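Local coordinates for protein glucose-6-phosphate 1-dehydrogenase (Mycobacterium avium, PDB 4LGV) that probably catalyses the NADP-dependent oxidation of glucose 6-phosphate to 6-phosphogluconolactone, the first step of the oxidative pentose phosphate pathway, at residues A[135-138]-A[139-142]; A[201-204]-A[205-208]. One frame throughout, in Å; residues are numbered along the deposited sequence.

Both contacts are local and follow one another in series along the chain, neither nested nor crossed. Interaction 1 comes first, in the parallel-sheet domain, where the chain leaves strand 130-134 and winds through a short 3-10 turn into helix 141-150. After strands 158-162 and 188-191 complete that sheet, the chain reaches interaction 2, a single piece of helix 200-209 that lies against strand 373-379 of the large mixed sheet and faces two other subunits. The two sites lie on opposite sides of the chain's centre, with centres about 35 Å apart and nearest atoms about 24 Å apart. Interaction 1 joins strand to helix within one domain; interaction 2 sits where helix, mixed sheet and neighbouring subunits meet.

Interaction 1: A[135-138]-A[139-142]; sequences EMPP and SLFA
Met136 reaches across the turn with its backbone rather than its side chain: its carbonyl O lies 3.3 Å from Phe141 CE1, meeting the ring obliquely. The thioether arm goes another way and packs on Phe36 of strand 32-36 and on Val111.

Pro137 contributes both its carbonyl and its ring. Its carbonyl O accepts a hydrogen bond from Leu140 N at 3.0 Å. That oxygen also sits over a face of the Phe141 ring, 3.9 Å from CD1. On the proline ring, CD meets Leu140 CD1 at 4.3 Å, a loose apolar touch, and Leu140 goes on to pack against Val111.

This is the strand-to-helix connection that follows strand 130-134 in a Rossmann-type parallel sheet, and the chain enters helix 141-150 through a 3-10 turn. Two prolines in a row suit such an entry, since residues at the start of a helix need no N-H for a bond back to an earlier turn.

Pro138 lies over the face of the aromatic ring. Its carbonyl O takes the N-H of Phe141 at 3.1 Å, the second i to i+3 link in succession. Phe141 CG stands beside the backbone N (chi1 -66°), which folds the ring back over the turn. Pro138 CA therefore lies almost squarely above it in a CH-pi contact, 3.7 Å from the Phe141 ring centroid. Pro138 CB adds an apolar contact, 3.9 Å from Phe141 CE2, while Phe141 also packs against Val161 of strand 158-162.

Interaction 2: A[201-204]-A[205-208]; sequences EELQ and YLRF
Tyr205 N bonds back to Glu201 O at 3.0 Å, the first of four successive i to i+4 bonds across this piece of helix. With CG anti to N (chi1 -178°), its ring swings off the helix to a second subunit, where OH is hydrogen-bonded to Ser389 and the ring meets Trp396.

Leu206 repeats the backbone pattern, its N 3.0 Å from Glu202 O. Its CD2 lies 4.4 Å from Leu203 CD1, and both leucines also pack on Leu376 of strand 373-379. Helix 200-209 is thus held to the large mixed sheet on one flank and to a neighbouring subunit on another, as suits an enzyme assembled as a tetramer.

Arg207 N reaches Leu203 O at 3.1 Å. The side chain bends at chi3, and NH1 bonds to the carbonyls of Leu262 and Met265. Phe208 CE1 lies over the centre of the guanidinium, 3.4 Å above its plane.

Phe208 N closes the series on Gln204 O at 2.8 Å. The Gln204 chain crosses the Phe208 ring at a slant, bringing CG within 3.8 Å of Phe208 CE2. Gln204 OE1 sits in the ring plane at its edge, 3.9 Å from Phe208 CE2, with amide and ring almost perpendicular (89°). Gln204 NE2 turns back to Val200 O, fixing the amide's rotation, and the Phe208 ring also meets Trp328 of a third subunit.

Interaction 1: A[135-138]-A[139-142]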
# COMPACT_ATOMS: atom_id res chain seq x y z
N GLU A 135 -34.47 19.68 31.03
CA GLU A 135 -34.31 18.44 31.80
C GLU A 135 -35.69 18.06 32.31
O GLU A 135 -35.97 18.07 33.48
CB GLU A 135 -33.28 18.53 32.93
CG GLU A 135 -33.05 19.91 33.52
CD GLU A 135 -31.96 19.88 34.56
OE1 GLU A 135 -31.17 18.89 34.59
OE2 GLU A 135 -31.92 20.81 35.37
N MET A 136 -36.52 17.67 31.38
CA MET A 136 -37.90 17.34 31.69
C MET A 136 -38.28 16.07 30.96
O MET A 136 -37.55 15.62 30.06
CB MET A 136 -38.81 18.52 31.37
CG MET A 136 -39.09 19.31 32.64
SD MET A 136 -40.07 20.72 32.25
CE MET A 136 -40.91 21.21 33.75
N PRO A 137 -39.41 15.48 31.35
CA PRO A 137 -39.90 14.33 30.59
C PRO A 137 -39.99 14.60 29.08
O PRO A 137 -40.33 15.70 28.65
CB PRO A 137 -41.28 14.13 31.17
CG PRO A 137 -41.18 14.62 32.56
CD PRO A 137 -40.30 15.83 32.47
N PRO A 138 -39.62 13.62 28.27
CA PRO A 138 -39.57 13.84 26.82
C PRO A 138 -40.89 14.20 26.17
O PRO A 138 -40.91 14.90 25.14
CB PRO A 138 -39.05 12.50 26.27
CG PRO A 138 -39.30 11.51 27.37
CD PRO A 138 -39.07 12.30 28.63
N SER A 139 -41.99 13.70 26.72
CA SER A 139 -43.33 14.07 26.20
C SER A 139 -43.57 15.57 26.28
O SER A 139 -44.40 16.10 25.56
CB SER A 139 -44.45 13.30 26.91
OG SER A 139 -44.47 13.53 28.30
N LEU A 140 -42.76 16.28 27.05
CA LEU A 140 -42.89 17.74 27.13
C LEU A 140 -41.93 18.58 26.28
O LEU A 140 -42.09 19.80 26.21
CB LEU A 140 -42.80 18.15 28.59
CG LEU A 140 -43.96 17.62 29.44
CD1 LEU A 140 -43.76 17.96 30.92
CD2 LEU A 140 -45.28 18.20 28.97
N PHE A 141 -41.00 17.95 25.55
CA PHE A 141 -40.05 18.72 24.74
C PHE A 141 -40.76 19.56 23.69
O PHE A 141 -40.47 20.76 23.48
CB PHE A 141 -39.01 17.80 24.06
CG PHE A 141 -38.07 17.11 25.03
CD1 PHE A 141 -37.83 17.62 26.28
CD2 PHE A 141 -37.40 15.97 24.64
CE1 PHE A 141 -36.95 17.00 27.14
CE2 PHE A 141 -36.51 15.34 25.49
CZ PHE A 141 -36.28 15.86 26.74
N ALA A 142 -41.63 18.90 22.94
CA ALA A 142 -42.27 19.56 21.81
C ALA A 142 -43.23 20.64 22.31
O ALA A 142 -43.20 21.76 21.81
CB ALA A 142 -42.98 18.56 20.93

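Interaction 2: A[201-204]-A[205-208]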
# COMPACT_ATOMS: atom_id res chain seq x y z
N GLU A 201 -11.51 15.36 19.88
CA GLU A 201 -10.38 16.03 19.25
C GLU A 201 -9.13 15.21 19.35
O GLU A 201 -8.35 15.13 18.38
CB GLU A 201 -10.10 17.40 19.85
CG GLU A 201 -11.08 18.47 19.40
CD GLU A 201 -10.85 19.81 20.13
OE1 GLU A 201 -9.74 20.05 20.70
OE2 GLU A 201 -11.81 20.62 20.13
N GLU A 202 -8.95 14.54 20.49
CA GLU A 202 -7.70 13.85 20.78
C GLU A 202 -7.57 12.56 20.01
O GLU A 202 -6.51 12.17 19.60
CB GLU A 202 -7.57 13.60 22.28
CG GLU A 202 -7.63 14.88 23.12
CD GLU A 202 -9.04 15.27 23.60
OE1 GLU A 202 -10.05 14.77 23.08
OE2 GLU A 202 -9.15 16.05 24.57
N LEU A 203 -8.68 11.88 19.79
CA LEU A 203 -8.65 10.68 18.99
C LEU A 203 -8.44 10.99 17.49
O LEU A 203 -7.76 10.25 16.76
CB LEU A 203 -9.98 9.99 19.20
CG LEU A 203 -10.19 8.63 18.61
CD1 LEU A 203 -8.97 7.75 18.83
CD2 LEU A 203 -11.37 8.01 19.30
N GLN A 204 -9.00 12.12 17.02
CA GLN A 204 -8.70 12.56 15.69
C GLN A 204 -7.23 12.87 15.54
O GLN A 204 -6.60 12.51 14.55
CB GLN A 204 -9.54 13.76 15.29
CG GLN A 204 -10.96 13.39 15.04
CD GLN A 204 -11.76 14.60 14.66
OE1 GLN A 204 -11.82 14.98 13.48
NE2 GLN A 204 -12.42 15.22 15.64
N TYR A 205 -6.65 13.53 16.53
CA TYR A 205 -5.25 13.91 16.42
C TYR A 205 -4.43 12.65 16.38
O TYR A 205 -3.48 12.53 15.62
CB TYR A 205 -4.84 14.83 17.57
CG TYR A 205 -3.43 15.29 17.50
CD1 TYR A 205 -3.06 16.40 16.75
CD2 TYR A 205 -2.42 14.61 18.19
CE1 TYR A 205 -1.71 16.82 16.71
CE2 TYR A 205 -1.09 15.03 18.18
CZ TYR A 205 -0.73 16.11 17.42
OH TYR A 205 0.62 16.49 17.41
N LEU A 206 -4.80 11.69 17.24
CA LEU A 206 -4.05 10.44 17.33
C LEU A 206 -3.98 9.77 15.98
O LEU A 206 -2.93 9.34 15.52
CB LEU A 206 -4.71 9.55 18.35
CG LEU A 206 -4.15 8.15 18.59
CD1 LEU A 206 -4.48 7.68 19.97
CD2 LEU A 206 -4.77 7.17 17.65
N ARG A 207 -5.11 9.75 15.30
CA ARG A 207 -5.26 9.05 14.01
C ARG A 207 -4.70 9.79 12.82
O ARG A 207 -4.21 9.19 11.86
CB ARG A 207 -6.76 8.87 13.68
CG ARG A 207 -7.44 7.74 14.38
CD ARG A 207 -8.86 7.51 13.80
NE ARG A 207 -8.80 7.19 12.39
CZ ARG A 207 -9.77 7.37 11.52
NH1 ARG A 207 -10.95 7.82 11.89
NH2 ARG A 207 -9.57 7.07 10.23
N PHE A 208 -4.81 11.10 12.85
CA PHE A 208 -4.61 11.88 11.63
C PHE A 208 -3.31 12.59 11.63
O PHE A 208 -2.91 13.11 10.57
CB PHE A 208 -5.77 12.90 11.43
CG PHE A 208 -7.14 12.28 11.32
CD1 PHE A 208 -7.33 11.05 10.79
CD2 PHE A 208 -8.28 13.00 11.68
CE1 PHE A 208 -8.62 10.48 10.66
CE2 PHE A 208 -9.56 12.44 11.59
CZ PHE A 208 -9.74 11.18 11.08